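Local coordinates for protein chloromuconate cycloisomerase (Rhodococcus opacus, PDB 4M0X) that belongs to the enolase superfamily, joining an alpha+beta capping domain to a TIM-type barrel, and carries a manganese (II) ion in its metal site, at residues 64-69 against 101-106. Numbering follows the deposited sequence.
Sequences ETIKTI and SVAKAA
Ile66 meets Val102 and Ala103 where two helices of the N-terminal capping domain of this enolase-superfamily protein pack together. Helix 63-74 and helix 101-118 both lie against the antiparallel meander sheet of that domain, and Ile66 and Val102 each also touch Ala50 on strand 45-51, which places the contact beside the sheet. The two short axes approach to 9.3 Å at a signed crossing angle of -59°. Closest of the backbones are Ile66 and Ala103, with CA atoms 5.4 Å apart; the small side chain of Ala103, a single methyl, is consistent with this close backbone approach.

All the contacts are apolar. Ile66 presents two branches to the other helix. With chi1 at -80°, CG1 lies beside the backbone N and CG2 is anti to it; CG2 packs over the backbone of Ala103, 4.1 Å from CA. The CG1 arm reaches toward the start of helix 101-118 and is roughly extended, chi2 153°, which brings its CD1 to Val102 CG1 at 3.8 Å. One turn on, Ile69 uses a single methyl: CG2 rests on Ala103 CB at 4.0 Å, while its CG1 arm, ending in CD1, leads away from helix 101-118.

At the start of helix 101-118, Glu61, just ahead of the other helix, accepts a hydrogen bond from Val102 N at OE2 and a weak one from Ala103 N at OE1, a polar tie beside the hydrophobic seam. Another face of helix 63-74 meets a second subunit: Thr65 packs on Ile69 of that subunit, and Glu64 OE1 is hydrogen-bonded to its Tyr73 OH.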
# COMPACT_ATOMS: atom_id res chain seq x y z
N GLU A 64 -20.49 -3.27 40.32
CA GLU A 64 -19.92 -3.87 41.51
C GLU A 64 -18.41 -3.72 41.49
O GLU A 64 -17.83 -3.33 42.48
CB GLU A 64 -20.31 -5.35 41.64
CG GLU A 64 -21.78 -5.61 41.97
CD GLU A 64 -22.67 -5.53 40.74
OE1 GLU A 64 -22.15 -5.23 39.64
OE2 GLU A 64 -23.90 -5.77 40.88
N THR A 65 -17.79 -3.97 40.34
CA THR A 65 -16.33 -3.88 40.24
C THR A 65 -15.87 -2.45 40.08
O THR A 65 -14.73 -2.11 40.45
CB THR A 65 -15.76 -4.69 39.09
OG1 THR A 65 -16.20 -4.12 37.84
CG2 THR A 65 -16.20 -6.12 39.20
N ILE A 66 -16.75 -1.61 39.53
CA ILE A 66 -16.41 -0.19 39.40
C ILE A 66 -16.18 0.38 40.78
O ILE A 66 -15.12 0.97 41.03
CB ILE A 66 -17.45 0.64 38.63
CG1 ILE A 66 -17.29 0.47 37.13
CG2 ILE A 66 -17.33 2.12 38.96
CD1 ILE A 66 -18.62 0.70 36.43
N LYS A 67 -17.13 0.17 41.68
CA LYS A 67 -16.99 0.67 43.05
C LYS A 67 -15.62 0.29 43.61
O LYS A 67 -14.88 1.14 44.08
CB LYS A 67 -18.09 0.15 43.96
CG LYS A 67 -17.91 0.60 45.40
CD LYS A 67 -19.04 0.16 46.31
CE LYS A 67 -18.69 0.29 47.79
NZ LYS A 67 -18.50 1.70 48.23
N THR A 68 -15.27 -1.00 43.51
CA THR A 68 -14.04 -1.49 44.09
C THR A 68 -12.80 -0.82 43.53
O THR A 68 -11.91 -0.49 44.30
CB THR A 68 -13.94 -3.00 43.94
OG1 THR A 68 -15.08 -3.56 44.57
CG2 THR A 68 -12.70 -3.54 44.63
N ILE A 69 -12.76 -0.60 42.22
CA ILE A 69 -11.60 0.01 41.55
C ILE A 69 -11.47 1.44 42.00
O ILE A 69 -10.37 1.93 42.30
CB ILE A 69 -11.74 -0.06 40.01
CG1 ILE A 69 -11.43 -1.47 39.50
CG2 ILE A 69 -10.82 0.92 39.32
CD1 ILE A 69 -10.01 -1.94 39.78
N SER A 101 -12.29 2.42 32.17
CA SER A 101 -12.62 3.77 31.73
C SER A 101 -13.93 4.30 32.33
O SER A 101 -14.11 5.50 32.52
CB SER A 101 -12.68 3.82 30.22
OG SER A 101 -11.39 3.59 29.66
N VAL A 102 -14.85 3.42 32.66
CA VAL A 102 -16.11 3.89 33.19
C VAL A 102 -15.86 4.36 34.60
O VAL A 102 -16.37 5.40 35.01
CB VAL A 102 -17.18 2.78 33.10
CG1 VAL A 102 -18.52 3.26 33.64
CG2 VAL A 102 -17.33 2.33 31.65
N ALA A 103 -15.03 3.60 35.31
CA ALA A 103 -14.52 4.01 36.63
C ALA A 103 -13.80 5.34 36.56
O ALA A 103 -14.12 6.24 37.33
CB ALA A 103 -13.59 2.95 37.19
N LYS A 104 -12.86 5.48 35.63
CA LYS A 104 -12.10 6.74 35.51
C LYS A 104 -13.03 7.88 35.14
O LYS A 104 -12.95 8.96 35.73
CB LYS A 104 -10.95 6.63 34.52
CG LYS A 104 -9.89 5.60 34.91
CD LYS A 104 -9.02 5.22 33.71
CE LYS A 104 -7.85 4.36 34.16
NZ LYS A 104 -6.74 4.47 33.17
N ALA A 105 -13.95 7.63 34.20
CA ALA A 105 -14.92 8.65 33.76
C ALA A 105 -15.73 9.25 34.90
O ALA A 105 -15.95 10.45 34.91
CB ALA A 105 -15.86 8.10 32.69
N ALA A 106 -16.15 8.44 35.86
CA ALA A 106 -17.02 8.95 36.92
C ALA A 106 -16.26 9.93 37.82
O ALA A 106 -16.81 10.97 38.20
CB ALA A 106 -17.64 7.82 37.73